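Local coordinates for protein amidohydrolase (Staphylococcus aureus, PDB 3NUR) that is a putative metal-dependent amidohydrolase with a TIM-barrel fold, probably hydrolysing carbon-nitrogen bonds of a still unidentified substrate at its metal centre, at residues E77-F81 with A314-P318; A159-R164 with I189-P195; N248-W254 with S285-S291. All blocks are in the same frame, centred on the assembly; numbering follows the deposited sequence.

Contact 1: residues E77-F81 with A314-P318; sequences ERIQF and AADYP. With CA (calcium ion), chain B.
Y317 pushes its ring against helix 75-84, where it stacks with F81 and meets R78 at its rim. The two aromatic rings form an offset stack, with centroids 4.8 Å apart and planes inclined by 29°. They run past each other in opposite senses, so the overlap is partial: CD1 of Y317 lies over the outer part of the F81 ring, 3.5 Å from CD2 of F81. Farther along, the CZ end of F81 reaches the methyl group of A315, which extends the apolar patch by one residue. P318, joined to Y317 by a cis peptide bond, folds its CB back over the centre of the Y317 ring.

R78 meets the tyrosine quite differently. Its guanidinium stands at 76° to the ring, and NH1 of R78 approaches the edge at CD2 of Y317, 3.5 Å away; conversely, CE2 of Y317 lies over one guanidinium face. A bend at chi3 (-62°) turns the arginine end across the rim of the ring after an extended start. Its polar grip is directed to strand 24-31, where NH2 of R78 donates to the carbonyl oxygen of H30. The tyrosine hydroxyl ends at the helix backbone, with OH of Y317 3.3 Å from CA of R78.

The residue just before the tyrosine is a metal ligand: OD1 of D316 binds the calcium ion at 2.1 Å, in company with E28, H30 and H192. E29 receives the backbone N-H groups of A315 and Y317, one on each side of the ligand in sequence. Apolar stacking to the helix and carboxylate bonds to the loop probably help to hold the backbone from which the aspartate reaches the metal, and R78 ties the helix to H30, itself a metal ligand.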
loop_
_atom_site.group_PDB
_atom_site.type_symbol
_atom_site.label_atom_id
_atom_site.label_comp_id
_atom_site.label_asym_id
_atom_site.label_seq_id
_atom_site.Cartn_x
_atom_site.Cartn_y
_atom_site.Cartn_z
ATOM N N GLU A 77 17.348 -6.944 13.440
ATOM C CA GLU A 77 16.619 -7.990 12.710
ATOM C C GLU A 77 16.214 -7.474 11.327
ATOM O O GLU A 77 16.355 -8.195 10.344
ATOM C CB GLU A 77 15.374 -8.419 13.479
ATOM C CG GLU A 77 15.696 -9.382 14.608
ATOM C CD GLU A 77 14.544 -9.602 15.567
ATOM O OE1 GLU A 77 13.492 -10.125 15.132
ATOM O OE2 GLU A 77 14.708 -9.273 16.763
ATOM N N ARG A 78 15.793 -6.208 11.260
ATOM C CA ARG A 78 15.388 -5.541 10.008
ATOM C C ARG A 78 16.587 -5.414 9.036
ATOM O O ARG A 78 16.492 -5.789 7.860
ATOM C CB ARG A 78 14.773 -4.176 10.337
ATOM C CG ARG A 78 14.087 -3.493 9.152
ATOM C CD ARG A 78 13.388 -2.202 9.565
ATOM N NE ARG A 78 12.315 -2.446 10.542
ATOM C CZ ARG A 78 11.038 -2.694 10.244
ATOM N NH1 ARG A 78 10.644 -2.780 8.970
ATOM N NH2 ARG A 78 10.150 -2.888 11.213
ATOM N N ILE A 79 17.726 -4.914 9.543
ATOM C CA ILE A 79 18.940 -4.733 8.730
ATOM C C ILE A 79 19.501 -6.048 8.236
ATOM O O ILE A 79 19.989 -6.109 7.102
ATOM C CB ILE A 79 20.012 -3.898 9.499
ATOM C CG1 ILE A 79 19.605 -2.414 9.588
ATOM C CG2 ILE A 79 21.428 -4.062 8.897
ATOM C CD1 ILE A 79 19.439 -1.591 8.210
ATOM N N GLN A 80 19.466 -7.096 9.089
ATOM C CA GLN A 80 19.942 -8.436 8.718
ATOM C C GLN A 80 19.146 -8.914 7.500
ATOM O O GLN A 80 19.749 -9.357 6.511
ATOM C CB GLN A 80 19.751 -9.429 9.881
ATOM C CG GLN A 80 20.286 -10.823 9.550
ATOM C CD GLN A 80 20.133 -11.779 10.696
ATOM O OE1 GLN A 80 19.318 -12.703 10.645
ATOM N NE2 GLN A 80 20.923 -11.588 11.755
ATOM N N PHE A 81 17.795 -8.770 7.556
ATOM C CA PHE A 81 16.938 -9.196 6.459
ATOM C C PHE A 81 17.262 -8.420 5.187
ATOM O O PHE A 81 17.462 -9.028 4.143
ATOM C CB PHE A 81 15.438 -9.071 6.819
ATOM C CG PHE A 81 14.518 -9.339 5.636
ATOM C CD1 PHE A 81 14.163 -10.640 5.290
ATOM C CD2 PHE A 81 14.041 -8.291 4.852
ATOM C CE1 PHE A 81 13.342 -10.888 4.179
ATOM C CE2 PHE A 81 13.221 -8.538 3.745
ATOM C CZ PHE A 81 12.877 -9.836 3.419
ATOM N N ALA A 314 8.344 -5.394 -3.232
ATOM C CA ALA A 314 7.866 -5.334 -1.833
ATOM C C ALA A 314 7.934 -6.720 -1.225
ATOM O O ALA A 314 7.687 -7.703 -1.926
ATOM C CB ALA A 314 6.428 -4.823 -1.781
ATOM N N ALA A 315 8.226 -6.799 0.084
ATOM C CA ALA A 315 8.363 -8.068 0.801
ATOM C C ALA A 315 7.283 -8.328 1.848
ATOM O O ALA A 315 7.162 -9.464 2.297
ATOM C CB ALA A 315 9.720 -8.101 1.512
ATOM N N ASP A 316 6.578 -7.278 2.309
ATOM C CA ASP A 316 5.616 -7.365 3.437
ATOM C C ASP A 316 6.385 -7.693 4.740
ATOM O O ASP A 316 5.852 -8.313 5.674
ATOM C CB ASP A 316 4.450 -8.354 3.169
ATOM C CG ASP A 316 3.201 -8.026 3.959
ATOM O OD1 ASP A 316 3.084 -6.862 4.439
ATOM O OD2 ASP A 316 2.367 -8.958 4.184
ATOM N N TYR A 317 7.659 -7.247 4.806
ATOM C CA TYR A 317 8.459 -7.477 6.000
ATOM C C TYR A 317 7.812 -6.760 7.205
ATOM O O TYR A 317 7.370 -5.625 7.044
ATOM C CB TYR A 317 9.904 -6.967 5.790
ATOM C CG TYR A 317 10.766 -7.157 7.011
ATOM C CD1 TYR A 317 11.459 -8.348 7.218
ATOM C CD2 TYR A 317 10.801 -6.194 8.024
ATOM C CE1 TYR A 317 12.183 -8.568 8.387
ATOM C CE2 TYR A 317 11.538 -6.399 9.191
ATOM C CZ TYR A 317 12.238 -7.584 9.360
ATOM O OH TYR A 317 12.986 -7.802 10.496
ATOM N N PRO A 318 7.746 -7.370 8.412
ATOM C CA PRO A 318 8.246 -8.703 8.809
ATOM C C PRO A 318 7.152 -9.783 8.836
ATOM O O PRO A 318 7.415 -10.892 9.301
ATOM C CB PRO A 318 8.754 -8.433 10.222
ATOM C CG PRO A 318 7.694 -7.498 10.776
ATOM C CD PRO A 318 7.250 -6.631 9.597
HETATM CA CA CA B . 1.365 -5.609 4.437
HETATM O O HOH W 1 0.250 -7.372 3.797
HETATM O O HOH W 2 0.478 -6.169 6.436
#

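Contact 2: residues A159-R164 with I189-P195; sequences ALIMGR and IYLHPAP. With CA (calcium ion), chain B.
The imidazole of H192 has the side chain of M162, a selenomethionine, beside it and CD of its own neighbour P193 over one face. CG of M162 comes to 3.4 Å from ND1 of H192, and the selenium makes an oblique contact with the ring. In the ring plane, ND1 of H192 donates to a lone pair of the carbonyl oxygen of P193 at 2.7 Å, while NE2 of H192 binds the calcium ion at 2.3 Å. A second flat group, the R164 guanidinium, meets the loop of A194 and P195 at its edge: NH1 and NH2 both donate end-on to the carbonyl oxygen of P195, NH2 at 2.9 Å and NH1 from well above the carbonyl plane. A weak bond from NH1 goes to the carbonyl of A194. Bends at chi2 and chi3 swing the arginine back to this loop, and D227 forms a salt bridge with NH1. The third, the Y190 ring, receives CD1 of L160 in an off-centre CH-pi contact, on the sheet face shared with H192.

The parallel strands 159-162 and 189-192 are joined by straight backbone bonds, among them H192 N to I161 O at 2.8 Å (174°), and G163 N to H192 O continues the ladder past the strand end. The CA of G163 is pressed to 3.5 Å from CB of A194, a tight fit. On the other face, CD1 of I161 meets CG2 of I189.

The strands belong to a beta-alpha-beta unit containing helix 176-185. With ND1 donating to its own loop and NE2 on the metal, both ring nitrogens are engaged and the rotation of the imidazole is fixed; the P193 carbonyl would probably make it a more electron-rich ligand.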
loop_
_atom_site.group_PDB
_atom_site.type_symbol
_atom_site.label_atom_id
_atom_site.label_comp_id
_atom_site.label_asym_id
_atom_site.label_seq_id
_atom_site.Cartn_x
_atom_site.Cartn_y
_atom_site.Cartn_z
ATOM N N ALA A 159 2.000 8.196 1.508
ATOM C CA ALA A 159 1.234 7.739 2.657
ATOM C C ALA A 159 0.797 6.320 2.367
ATOM O O ALA A 159 0.617 5.959 1.204
ATOM C CB ALA A 159 -0.009 8.608 2.842
ATOM N N LEU A 160 0.635 5.517 3.421
ATOM C CA LEU A 160 0.047 4.189 3.256
ATOM C C LEU A 160 -1.208 4.226 4.118
ATOM O O LEU A 160 -1.123 4.592 5.297
ATOM C CB LEU A 160 0.986 3.047 3.671
ATOM C CG LEU A 160 0.385 1.608 3.563
ATOM C CD1 LEU A 160 1.446 0.600 3.123
ATOM C CD2 LEU A 160 -0.249 1.168 4.898
ATOM N N ILE A 161 -2.361 3.845 3.536
ATOM C CA ILE A 161 -3.674 3.849 4.206
ATOM C C ILE A 161 -4.181 2.424 4.280
ATOM O O ILE A 161 -4.263 1.742 3.252
ATOM C CB ILE A 161 -4.720 4.739 3.456
ATOM C CG1 ILE A 161 -4.284 6.231 3.448
ATOM C CG2 ILE A 161 -6.159 4.547 4.080
ATOM C CD1 ILE A 161 -5.157 7.158 2.604
HETATM N N MSE A 162 -4.515 1.982 5.489
HETATM C CA MSE A 162 -5.036 0.637 5.687
HETATM C C MSE A 162 -6.539 0.649 5.808
HETATM O O MSE A 162 -7.101 1.410 6.593
HETATM C CB MSE A 162 -4.405 0.001 6.930
HETATM C CG MSE A 162 -3.127 -0.757 6.613
HETATM SE SE MSE A 162 -2.186 -1.333 8.204
HETATM C CE MSE A 162 -3.745 -1.397 9.514
ATOM N N GLY A 163 -7.177 -0.235 5.062
ATOM C CA GLY A 163 -8.624 -0.402 5.116
ATOM C C GLY A 163 -9.401 0.780 4.611
ATOM O O GLY A 163 -9.076 1.363 3.571
ATOM N N ARG A 164 -10.450 1.124 5.351
ATOM C CA ARG A 164 -11.362 2.172 4.949
ATOM C C ARG A 164 -11.802 3.015 6.146
ATOM O O ARG A 164 -11.431 2.739 7.294
ATOM C CB ARG A 164 -12.564 1.555 4.176
ATOM C CG ARG A 164 -13.537 0.762 5.031
ATOM C CD ARG A 164 -13.936 -0.590 4.438
ATOM N NE ARG A 164 -12.840 -1.563 4.353
ATOM C CZ ARG A 164 -12.472 -2.402 5.324
ATOM N NH1 ARG A 164 -11.496 -3.273 5.120
ATOM N NH2 ARG A 164 -13.062 -2.357 6.512
ATOM N N ILE A 189 -0.161 7.307 -2.825
ATOM C CA ILE A 189 -0.879 6.746 -1.678
ATOM C C ILE A 189 -0.895 5.222 -1.895
ATOM O O ILE A 189 -1.365 4.753 -2.924
ATOM C CB ILE A 189 -2.335 7.292 -1.526
ATOM C CG1 ILE A 189 -2.378 8.814 -1.212
ATOM C CG2 ILE A 189 -3.101 6.491 -0.480
ATOM C CD1 ILE A 189 -3.753 9.423 -1.379
ATOM N N TYR A 190 -0.400 4.464 -0.928
ATOM C CA TYR A 190 -0.431 3.000 -0.958
ATOM C C TYR A 190 -1.734 2.612 -0.240
ATOM O O TYR A 190 -1.923 2.998 0.915
ATOM C CB TYR A 190 0.791 2.412 -0.195
ATOM C CG TYR A 190 1.158 0.982 -0.567
ATOM C CD1 TYR A 190 2.424 0.672 -1.052
ATOM C CD2 TYR A 190 0.256 -0.066 -0.384
ATOM C CE1 TYR A 190 2.772 -0.632 -1.398
ATOM C CE2 TYR A 190 0.601 -1.385 -0.703
ATOM C CZ TYR A 190 1.863 -1.661 -1.208
ATOM O OH TYR A 190 2.204 -2.938 -1.588
ATOM N N LEU A 191 -2.651 1.895 -0.929
ATOM C CA LEU A 191 -3.941 1.460 -0.343
ATOM C C LEU A 191 -3.768 -0.012 0.038
ATOM O O LEU A 191 -3.588 -0.860 -0.834
ATOM C CB LEU A 191 -5.079 1.638 -1.357
ATOM C CG LEU A 191 -6.518 1.480 -0.836
ATOM C CD1 LEU A 191 -6.875 2.597 0.177
ATOM C CD2 LEU A 191 -7.504 1.518 -2.007
ATOM N N HIS A 192 -3.765 -0.290 1.343
ATOM C CA HIS A 192 -3.465 -1.599 1.939
ATOM C C HIS A 192 -4.717 -2.240 2.567
ATOM O O HIS A 192 -5.562 -1.523 3.095
ATOM C CB HIS A 192 -2.390 -1.368 3.028
ATOM C CG HIS A 192 -1.800 -2.595 3.666
ATOM N ND1 HIS A 192 -2.508 -3.344 4.574
ATOM C CD2 HIS A 192 -0.568 -3.132 3.527
ATOM C CE1 HIS A 192 -1.713 -4.349 4.913
ATOM N NE2 HIS A 192 -0.535 -4.255 4.318
ATOM N N PRO A 193 -4.800 -3.586 2.625
ATOM C CA PRO A 193 -5.978 -4.209 3.250
ATOM C C PRO A 193 -6.030 -4.055 4.778
ATOM O O PRO A 193 -5.032 -3.748 5.434
ATOM C CB PRO A 193 -5.845 -5.680 2.860
ATOM C CG PRO A 193 -4.377 -5.889 2.614
ATOM C CD PRO A 193 -3.934 -4.603 1.974
ATOM N N ALA A 194 -7.215 -4.267 5.337
ATOM C CA ALA A 194 -7.463 -4.296 6.780
ATOM C C ALA A 194 -8.753 -5.110 7.008
ATOM O O ALA A 194 -9.480 -5.345 6.030
ATOM C CB ALA A 194 -7.606 -2.883 7.334
ATOM N N PRO A 195 -9.053 -5.548 8.261
ATOM C CA PRO A 195 -10.267 -6.360 8.496
ATOM C C PRO A 195 -11.533 -5.790 7.862
ATOM O O PRO A 195 -11.768 -4.578 7.924
ATOM C CB PRO A 195 -10.362 -6.399 10.026
ATOM C CG PRO A 195 -8.922 -6.392 10.457
ATOM C CD PRO A 195 -8.275 -5.394 9.512
HETATM CA CA CA B . 1.365 -5.609 4.437
HETATM O O HOH W 3 -8.078 -0.404 1.831
HETATM O O HOH W 4 -9.183 -4.469 2.973
HETATM O O HOH W 1 0.250 -7.372 3.797
HETATM O O HOH W 2 0.478 -6.169 6.436
#

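Contact 3: residues N248-W254 with S285-S291; sequences NMIIGHW and SFYITPS
S291 OG accepts the backbone N-H of H253 at 2.8 Å and is also hydrogen-bonded to the carboxylate of E28, a calcium ligand. The hydroxyl sits over the centre of the H253 imidazole, and CB of S291 makes a CH-pi contact with the same face, 3.5 Å from the ring centroid. At the edge of that ring, in its plane, NE2 of H253 shares a water with the carbonyl oxygen of S291; ND1 of H253 pairs with E256. The imidazole therefore has partners at both nitrogens and a serine over one face, with the calcium ion about 5 Å from its side chain.

The next residue, W254, is tied to the neighbouring loop. Its backbone N-H donates to T289 O at 2.8 Å, and CB of P290 packs over the six-membered ring, 3.4 Å from CZ2 of W254. Its indole N-H goes to the carbonyl of M293.

Farther back, strands 249-251 and 286-288 run parallel, their axes at 27°. Backbone bonds pass to and fro between them, from M249 N to S285 O through to T289 N to I251 O. On one face, CB of M249 lies over the F286 ring and CD1 of I251 comes to 4.0 Å from CD1 of F286; with chi1 at 54°, CG1 of I251 stands between its backbone N and carbonyl carbon, close to both F286 and I288. On the face of I250 and Y287, CG2 of I250 reaches CG2 of T289, just beyond the strand, at 3.6 Å; at the other end, N248, whose OD1 is hydrogen-bonded to R310, meets the rim of the Y287 ring.

Active-site residues gathered at the C-terminal ends of parallel barrel strands are characteristic of the TIM barrel; here H253 and S291 lie at those ends close to the calcium site, as in the amidohydrolase family.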
loop_
_atom_site.group_PDB
_atom_site.type_symbol
_atom_site.label_atom_id
_atom_site.label_comp_id
_atom_site.label_asym_id
_atom_site.label_seq_id
_atom_site.Cartn_x
_atom_site.Cartn_y
_atom_site.Cartn_z
ATOM N N ASN A 248 -0.847 9.146 -8.356
ATOM C CA ASN A 248 -0.566 7.719 -8.468
ATOM C C ASN A 248 -0.888 7.017 -7.169
ATOM O O ASN A 248 -0.615 7.527 -6.080
ATOM C CB ASN A 248 0.886 7.401 -8.834
ATOM C CG ASN A 248 1.279 7.915 -10.175
ATOM O OD1 ASN A 248 0.707 7.539 -11.204
ATOM N ND2 ASN A 248 2.232 8.822 -10.172
HETATM N N MSE A 249 -1.453 5.841 -7.284
HETATM C CA MSE A 249 -1.684 5.006 -6.127
HETATM C C MSE A 249 -0.935 3.710 -6.253
HETATM O O MSE A 249 -0.538 3.356 -7.366
HETATM C CB MSE A 249 -3.171 4.858 -5.858
HETATM C CG MSE A 249 -3.653 6.193 -5.254
HETATM SE SE MSE A 249 -5.369 6.158 -4.834
HETATM C CE MSE A 249 -5.201 4.977 -3.249
ATOM N N ILE A 250 -0.647 3.052 -5.119
ATOM C CA ILE A 250 0.053 1.767 -5.112
ATOM C C ILE A 250 -0.842 0.729 -4.416
ATOM O O ILE A 250 -1.474 1.026 -3.405
ATOM C CB ILE A 250 1.449 1.837 -4.424
ATOM C CG1 ILE A 250 2.261 3.095 -4.871
ATOM C CG2 ILE A 250 2.235 0.543 -4.703
ATOM C CD1 ILE A 250 3.451 3.435 -3.944
ATOM N N ILE A 251 -0.907 -0.478 -4.982
ATOM C CA ILE A 251 -1.633 -1.603 -4.399
ATOM C C ILE A 251 -0.742 -2.827 -4.424
ATOM O O ILE A 251 0.006 -3.024 -5.375
ATOM C CB ILE A 251 -3.008 -1.873 -5.034
ATOM C CG1 ILE A 251 -2.911 -2.056 -6.581
ATOM C CG2 ILE A 251 -4.046 -0.789 -4.584
ATOM C CD1 ILE A 251 -4.298 -2.360 -7.284
ATOM N N GLY A 252 -0.834 -3.624 -3.373
ATOM C CA GLY A 252 -0.043 -4.828 -3.203
ATOM C C GLY A 252 -0.754 -6.084 -3.634
ATOM O O GLY A 252 -1.737 -6.031 -4.378
ATOM N N HIS A 253 -0.232 -7.233 -3.185
ATOM C CA HIS A 253 -0.772 -8.566 -3.464
ATOM C C HIS A 253 -1.148 -8.754 -4.923
ATOM O O HIS A 253 -2.222 -9.308 -5.251
ATOM C CB HIS A 253 -1.908 -8.890 -2.473
ATOM C CG HIS A 253 -1.493 -8.586 -1.063
ATOM N ND1 HIS A 253 -1.758 -7.352 -0.479
ATOM C CD2 HIS A 253 -0.734 -9.318 -0.218
ATOM C CE1 HIS A 253 -1.156 -7.384 0.703
ATOM N NE2 HIS A 253 -0.551 -8.553 0.912
ATOM N N TRP A 254 -0.213 -8.327 -5.812
ATOM C CA TRP A 254 -0.339 -8.443 -7.261
ATOM C C TRP A 254 -1.560 -7.717 -7.858
ATOM O O TRP A 254 -2.057 -8.093 -8.928
ATOM C CB TRP A 254 -0.279 -9.937 -7.689
ATOM C CG TRP A 254 1.050 -10.601 -7.436
ATOM C CD1 TRP A 254 1.284 -11.689 -6.646
ATOM C CD2 TRP A 254 2.313 -10.258 -8.034
ATOM N NE1 TRP A 254 2.619 -12.033 -6.694
ATOM C CE2 TRP A 254 3.269 -11.186 -7.556
ATOM C CE3 TRP A 254 2.723 -9.274 -8.950
ATOM C CZ2 TRP A 254 4.609 -11.158 -7.960
ATOM C CZ3 TRP A 254 4.069 -9.205 -9.301
ATOM C CH2 TRP A 254 4.993 -10.135 -8.808
ATOM N N SER A 285 -2.262 5.194 -13.640
ATOM C CA SER A 285 -2.331 5.858 -12.324
ATOM C C SER A 285 -2.103 4.914 -11.140
ATOM O O SER A 285 -2.188 5.347 -9.989
ATOM C CB SER A 285 -3.675 6.568 -12.177
ATOM O OG SER A 285 -3.864 7.512 -13.215
ATOM N N PHE A 286 -1.841 3.625 -11.408
ATOM C CA PHE A 286 -1.570 2.668 -10.335
ATOM C C PHE A 286 -0.235 2.002 -10.532
ATOM O O PHE A 286 0.220 1.849 -11.665
ATOM C CB PHE A 286 -2.660 1.560 -10.292
ATOM C CG PHE A 286 -3.907 1.953 -9.536
ATOM C CD1 PHE A 286 -4.116 1.517 -8.230
ATOM C CD2 PHE A 286 -4.872 2.771 -10.128
ATOM C CE1 PHE A 286 -5.261 1.903 -7.515
ATOM C CE2 PHE A 286 -6.026 3.148 -9.418
ATOM C CZ PHE A 286 -6.217 2.697 -8.125
ATOM N N TYR A 287 0.381 1.572 -9.413
ATOM C CA TYR A 287 1.586 0.743 -9.407
ATOM C C TYR A 287 1.173 -0.518 -8.652
ATOM O O TYR A 287 0.333 -0.457 -7.754
ATOM C CB TYR A 287 2.756 1.399 -8.653
ATOM C CG TYR A 287 3.415 2.488 -9.459
ATOM C CD1 TYR A 287 4.528 2.218 -10.256
ATOM C CD2 TYR A 287 2.928 3.790 -9.433
ATOM C CE1 TYR A 287 5.149 3.227 -10.988
ATOM C CE2 TYR A 287 3.547 4.809 -10.153
ATOM C CZ TYR A 287 4.653 4.519 -10.939
ATOM O OH TYR A 287 5.268 5.527 -11.639
ATOM N N ILE A 288 1.747 -1.643 -9.012
ATOM C CA ILE A 288 1.386 -2.900 -8.348
ATOM C C ILE A 288 2.640 -3.508 -7.690
ATOM O O ILE A 288 3.709 -3.507 -8.303
ATOM C CB ILE A 288 0.735 -3.860 -9.386
ATOM C CG1 ILE A 288 -0.691 -3.387 -9.784
ATOM C CG2 ILE A 288 0.736 -5.324 -8.890
ATOM C CD1 ILE A 288 -1.310 -4.102 -10.984
ATOM N N THR A 289 2.477 -4.112 -6.499
ATOM C CA THR A 289 3.582 -4.802 -5.830
ATOM C C THR A 289 3.196 -6.258 -5.505
ATOM O O THR A 289 2.001 -6.567 -5.464
ATOM C CB THR A 289 4.077 -4.076 -4.526
ATOM O OG1 THR A 289 3.425 -4.604 -3.349
ATOM C CG2 THR A 289 4.036 -2.550 -4.584
ATOM N N PRO A 290 4.194 -7.133 -5.220
ATOM C CA PRO A 290 3.882 -8.529 -4.888
ATOM C C PRO A 290 3.543 -8.741 -3.414
ATOM O O PRO A 290 3.069 -9.818 -3.063
ATOM C CB PRO A 290 5.199 -9.266 -5.181
ATOM C CG PRO A 290 6.171 -8.244 -5.676
ATOM C CD PRO A 290 5.655 -6.916 -5.305
ATOM N N SER A 291 3.878 -7.767 -2.524
ATOM C CA SER A 291 3.744 -7.928 -1.056
ATOM C C SER A 291 4.356 -9.255 -0.556
ATOM O O SER A 291 3.716 -9.979 0.214
ATOM C CB SER A 291 2.281 -7.843 -0.624
ATOM O OG SER A 291 1.624 -6.732 -1.193
HETATM O O HOH W 5 1.427 -10.247 2.011
#

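Overall arrangement
Contact 2 comes first of the two strand pairs along the chain and contact 3 follows it, both lying between the two segments of contact 1. Contacts 2 and 3, with centres 11 Å apart, belong to the same run of parallel barrel strands: 189-192 and 249-251 are neighbours, and Y190 OH reaches over strand 249-251 to T289 OG1, 2.7 Å away. The centre of contact 1 is about 19 Å from the centre of each, where helix 75-84 meets a late loop; that loop packs against contact 3 through A314 and D316. Contacts 1 and 2 each supply a calcium ligand and share two metal-bound waters, so residues distant in sequence converge on one site in the barrel.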